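Local coordinates for protein citrate synthase (PDB 2P2W) that probably catalyses the condensation of oxaloacetate with acetyl-CoA and water to give citrate and CoA in the tricarboxylic acid cycle, at residues Glu216-Met221 with Val299-Ser304; Pro220-Ile225 with Ser274-Ile279. All coordinates share one frame; numbering follows the deposited sequence.

Contact 1: residues Glu216-Met221 with Val299-Ser304; sequences EKVPPM and VDLYSS
D300 meets V218 through its backbone, not its carboxylate. The carbonyl oxygen D300 O lies 4.0 Å from V218 CG2, a loose van der Waals contact. The carboxylate is turned to the bound citrate anion, probably from the crystallisation liquor, and D300 OD2 lies close to one of its oxygens. F321 of helix 317-337 packs on the D300 side chain.

L301 starts away from helix 216-221 but bends back. CG is anti to the backbone N (chi1 -176°), and chi2 then brings L301 CD1 round to V218 CG1, 3.9 Å away. L301 O also lies 3.9 Å from V218 CG1. CD2 of L301 instead lies over one face of the Y302 ring, offset toward its rim.

S304 points at helix 216-221. Its chi1 of 66° tucks OG back over its own helix. There S304 OG donates to D300 O one turn back, at 3.0 Å and in the carbonyl plane. This bond occupies the buried hydroxyl and fixes its rotation. The same OG also packs on carbon: V218 CG1 is 3.4 Å from S304 OG. S304 CB sits beside P219 CD at 3.9 Å. F317 touches both P219 and S304.

The hydroxyl therefore serves its own helix and acts as a small packing group toward the other. The axes approach to 8.5 Å and cross at -73°. Helix 216-221 is kinked at P219 and P220, since the prolines have no N-H to give to the preceding turn.

This is steep helix-on-helix packing behind the predicted active site of a mainly helical citrate synthase. V218 and P219 of helix 214-225 pack against the first turns of the helix that carries D300, the predicted catalytic aspartate.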
# COMPACT_ATOMS: atom_id res chain seq x y z
N GLU A 216 -1.59 -19.56 -0.64
CA GLU A 216 -2.86 -19.97 -1.22
C GLU A 216 -2.65 -20.76 -2.51
O GLU A 216 -3.54 -21.48 -2.96
CB GLU A 216 -3.74 -18.74 -1.50
CG GLU A 216 -3.90 -17.83 -0.29
CD GLU A 216 -4.96 -16.76 -0.48
OE1 GLU A 216 -5.38 -16.53 -1.64
OE2 GLU A 216 -5.36 -16.14 0.53
N LYS A 217 -1.47 -20.62 -3.11
CA LYS A 217 -1.16 -21.34 -4.34
C LYS A 217 -0.59 -22.74 -4.10
O LYS A 217 -0.55 -23.59 -4.97
CB LYS A 217 -0.14 -20.52 -5.15
CG LYS A 217 -0.82 -19.44 -6.00
CD LYS A 217 -0.78 -19.72 -7.51
CE LYS A 217 -1.58 -18.69 -8.32
NZ LYS A 217 -2.34 -19.39 -9.36
N VAL A 218 -0.08 -22.97 -2.88
CA VAL A 218 0.54 -24.26 -2.63
C VAL A 218 -0.42 -25.45 -2.69
O VAL A 218 -0.18 -26.45 -3.37
CB VAL A 218 1.36 -24.21 -1.34
CG1 VAL A 218 1.72 -25.64 -0.91
CG2 VAL A 218 2.66 -23.44 -1.59
N PRO A 219 -1.52 -25.41 -1.93
CA PRO A 219 -2.49 -26.50 -1.97
C PRO A 219 -2.86 -26.95 -3.40
O PRO A 219 -2.81 -28.12 -3.74
CB PRO A 219 -3.69 -26.05 -1.13
CG PRO A 219 -3.11 -25.14 -0.06
CD PRO A 219 -1.94 -24.44 -0.91
N PRO A 220 -3.23 -26.00 -4.27
CA PRO A 220 -3.60 -26.33 -5.66
C PRO A 220 -2.42 -26.92 -6.44
O PRO A 220 -2.59 -27.79 -7.31
CB PRO A 220 -4.04 -24.99 -6.24
CG PRO A 220 -3.95 -23.87 -5.24
CD PRO A 220 -3.41 -24.56 -4.02
N MET A 221 -1.22 -26.44 -6.13
CA MET A 221 -0.02 -26.93 -6.79
C MET A 221 0.23 -28.37 -6.36
O MET A 221 0.54 -29.23 -7.18
CB MET A 221 1.18 -26.07 -6.42
CG MET A 221 2.48 -26.56 -7.03
SD MET A 221 3.93 -25.87 -6.20
CE MET A 221 3.88 -26.75 -4.65
N VAL A 299 8.49 -20.85 4.47
CA VAL A 299 7.34 -21.05 5.36
C VAL A 299 5.99 -21.29 4.68
O VAL A 299 5.15 -22.00 5.22
CB VAL A 299 7.21 -19.86 6.35
CG1 VAL A 299 6.65 -18.64 5.64
CG2 VAL A 299 6.34 -20.26 7.54
N ASP A 300 5.79 -20.71 3.49
CA ASP A 300 4.51 -20.86 2.79
C ASP A 300 4.15 -22.30 2.42
O ASP A 300 2.97 -22.63 2.29
CB ASP A 300 4.49 -20.02 1.50
CG ASP A 300 4.69 -18.54 1.75
OD1 ASP A 300 4.23 -18.04 2.80
OD2 ASP A 300 5.29 -17.86 0.88
N LEU A 301 5.16 -23.14 2.23
CA LEU A 301 4.91 -24.53 1.85
C LEU A 301 4.15 -25.30 2.93
O LEU A 301 3.18 -25.99 2.64
CB LEU A 301 6.23 -25.26 1.54
CG LEU A 301 6.11 -26.71 1.05
CD1 LEU A 301 5.43 -26.74 -0.32
CD2 LEU A 301 7.49 -27.35 0.95
N TYR A 302 4.60 -25.17 4.17
CA TYR A 302 3.97 -25.89 5.27
C TYR A 302 2.91 -25.14 6.05
O TYR A 302 2.03 -25.75 6.65
CB TYR A 302 5.05 -26.44 6.20
CG TYR A 302 5.93 -27.46 5.51
CD1 TYR A 302 5.39 -28.65 5.01
CD2 TYR A 302 7.29 -27.22 5.32
CE1 TYR A 302 6.18 -29.57 4.34
CE2 TYR A 302 8.10 -28.14 4.67
CZ TYR A 302 7.54 -29.32 4.18
OH TYR A 302 8.33 -30.22 3.51
N SER A 303 2.99 -23.81 6.08
CA SER A 303 1.98 -23.05 6.80
C SER A 303 0.64 -23.29 6.10
O SER A 303 -0.39 -23.47 6.76
CB SER A 303 2.30 -21.55 6.79
OG SER A 303 2.17 -21.00 5.49
N SER A 304 0.66 -23.30 4.77
CA SER A 304 -0.56 -23.53 4.00
C SER A 304 -1.16 -24.90 4.29
O SER A 304 -2.37 -25.04 4.45
CB SER A 304 -0.29 -23.39 2.49
OG SER A 304 0.58 -24.40 2.02

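Contact 2: residues Pro220-Ile225 with Ser274-Ile279; sequences PMLEEI and SKLFRI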
# COMPACT_ATOMS: atom_id res chain seq x y z
N PRO A 220 -3.23 -26.00 -4.27
CA PRO A 220 -3.60 -26.33 -5.66
C PRO A 220 -2.42 -26.92 -6.44
O PRO A 220 -2.59 -27.79 -7.31
CB PRO A 220 -4.04 -24.99 -6.24
CG PRO A 220 -3.95 -23.87 -5.24
CD PRO A 220 -3.41 -24.56 -4.02
N MET A 221 -1.22 -26.44 -6.13
CA MET A 221 -0.02 -26.93 -6.79
C MET A 221 0.23 -28.37 -6.36
O MET A 221 0.54 -29.23 -7.18
CB MET A 221 1.18 -26.07 -6.42
CG MET A 221 2.48 -26.56 -7.03
SD MET A 221 3.93 -25.87 -6.20
CE MET A 221 3.88 -26.75 -4.65
N LEU A 222 0.08 -28.62 -5.06
CA LEU A 222 0.27 -29.97 -4.53
C LEU A 222 -0.72 -30.93 -5.18
O LEU A 222 -0.37 -32.06 -5.53
CB LEU A 222 0.09 -29.96 -3.00
CG LEU A 222 1.13 -29.12 -2.24
CD1 LEU A 222 0.79 -29.10 -0.75
CD2 LEU A 222 2.52 -29.70 -2.47
N GLU A 223 -1.96 -30.48 -5.34
CA GLU A 223 -2.99 -31.32 -5.95
C GLU A 223 -2.70 -31.52 -7.43
O GLU A 223 -2.98 -32.59 -7.99
CB GLU A 223 -4.37 -30.69 -5.71
CG GLU A 223 -4.82 -30.94 -4.27
CD GLU A 223 -5.86 -29.97 -3.73
OE1 GLU A 223 -6.14 -28.95 -4.38
OE2 GLU A 223 -6.38 -30.23 -2.62
N GLU A 224 -2.11 -30.51 -8.07
CA GLU A 224 -1.76 -30.59 -9.48
C GLU A 224 -0.71 -31.69 -9.64
O GLU A 224 -0.72 -32.43 -10.63
CB GLU A 224 -1.19 -29.26 -9.96
CG GLU A 224 -1.08 -29.15 -11.47
CD GLU A 224 -0.29 -27.93 -11.92
OE1 GLU A 224 -0.42 -26.87 -11.27
OE2 GLU A 224 0.44 -28.03 -12.92
N ILE A 225 0.21 -31.77 -8.68
CA ILE A 225 1.25 -32.80 -8.72
C ILE A 225 0.56 -34.15 -8.53
O ILE A 225 0.90 -35.14 -9.18
CB ILE A 225 2.29 -32.58 -7.60
CG1 ILE A 225 2.99 -31.23 -7.80
CG2 ILE A 225 3.30 -33.71 -7.60
CD1 ILE A 225 3.92 -30.83 -6.67
N SER A 274 -1.68 -36.67 6.18
CA SER A 274 -2.30 -35.71 5.29
C SER A 274 -1.69 -35.90 3.89
O SER A 274 -0.47 -35.86 3.73
CB SER A 274 -2.02 -34.28 5.77
OG SER A 274 -2.05 -33.38 4.69
N LYS A 275 -2.55 -36.11 2.90
CA LYS A 275 -2.10 -36.30 1.52
C LYS A 275 -1.29 -35.08 1.08
O LYS A 275 -0.26 -35.21 0.42
CB LYS A 275 -3.32 -36.48 0.60
CG LYS A 275 -3.03 -36.57 -0.89
CD LYS A 275 -2.50 -37.93 -1.32
CE LYS A 275 -0.99 -37.97 -1.44
NZ LYS A 275 -0.52 -39.33 -1.85
N LEU A 276 -1.77 -33.89 1.44
CA LEU A 276 -1.07 -32.66 1.09
C LEU A 276 0.33 -32.65 1.69
O LEU A 276 1.31 -32.33 1.02
CB LEU A 276 -1.86 -31.44 1.59
CG LEU A 276 -3.21 -31.20 0.90
CD1 LEU A 276 -3.97 -30.07 1.59
CD2 LEU A 276 -2.96 -30.86 -0.57
N PHE A 277 0.43 -33.01 2.97
CA PHE A 277 1.72 -33.03 3.63
C PHE A 277 2.66 -34.03 2.96
O PHE A 277 3.83 -33.72 2.73
CB PHE A 277 1.57 -33.38 5.11
CG PHE A 277 2.88 -33.47 5.84
CD1 PHE A 277 3.74 -32.37 5.90
CD2 PHE A 277 3.26 -34.65 6.47
CE1 PHE A 277 4.96 -32.45 6.57
CE2 PHE A 277 4.48 -34.74 7.14
CZ PHE A 277 5.33 -33.64 7.19
N ARG A 278 2.16 -35.22 2.64
CA ARG A 278 2.99 -36.25 2.01
C ARG A 278 3.59 -35.72 0.70
O ARG A 278 4.77 -35.92 0.42
CB ARG A 278 2.17 -37.51 1.70
CG ARG A 278 1.57 -38.25 2.91
CD ARG A 278 2.62 -38.96 3.76
NE ARG A 278 2.02 -39.81 4.79
CZ ARG A 278 1.60 -41.06 4.61
NH1 ARG A 278 1.70 -41.64 3.42
NH2 ARG A 278 1.06 -41.74 5.62
N ILE A 279 2.77 -35.06 -0.10
CA ILE A 279 3.23 -34.52 -1.37
C ILE A 279 4.27 -33.41 -1.16
O ILE A 279 5.32 -33.39 -1.80
CB ILE A 279 2.05 -33.97 -2.21
CG1 ILE A 279 1.06 -35.10 -2.50
CG2 ILE A 279 2.55 -33.37 -3.53
CD1 ILE A 279 -0.25 -34.65 -3.13
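Helix 220-225 and helix 275-279 cross at 78°, with axes 9.6 Å apart at closest approach and L222 CA and I279 CA the nearest pair, at 6.3 Å. L222 stands between L276 and I279, one turn apart on the other helix. L222 CD1 rests on the backbone at 3.7 Å from L276 O. L222 CB meets L276 CD2 at 4.0 Å, and the two leucine side chains are set roughly perpendicular. The other branch, L222 CD2, reaches I279 CG2 at 3.8 Å.

The side chains of I279 and L222 run antiparallel alongside one another. I279 has CG1 anti to the carbonyl carbon (chi1 -60°), and its extended chain brings I279 CD1 over the backbone of helix 220-225, 3.5 Å from L222 O. I279 CG2 also packs on I225, with 4.2 Å to I225 CB.

This is apolar packing between nearly perpendicular helices in the helical citrate synthase fold. V305 of helix 299-309 touches L222, and V231 and F234 of helix 231-241 touch I225.

E223 lies at the exposed margin. Its chain passes L276 at a slant, with CG and OE2 both near L276 CD2, so the contact with the leucine is only van der Waals. The charge is met elsewhere, by a salt bridge from OE2 to R314.

S274 is the N-cap of helix 275-289. S274 OG accepts from F277 N at 3.0 Å with a nearly straight N-H (167°), and it also hydrogen-bonds E309. The bond caps the first turn, which carries L276.

Both contacts use helix 214-225, and they share P220 and M221. Their centres are 9 Å apart. Contact 1 packs the earlier part of this helix on helix 299-309, and contact 2 its end on helix 275-289, the element just before 299-309 in the chain. The two meet where Y302 packs on F277. Contact 1 is fully buried, nearer the chain centre, and includes the predicted active-site residue D300. Contact 2 lies farther out, and its exposed margin carries a charged glutamate. Backbone carbonyls enter both, but only contact 1 adds a serine hydroxyl; the side chains meeting in contact 2 are mostly aliphatic.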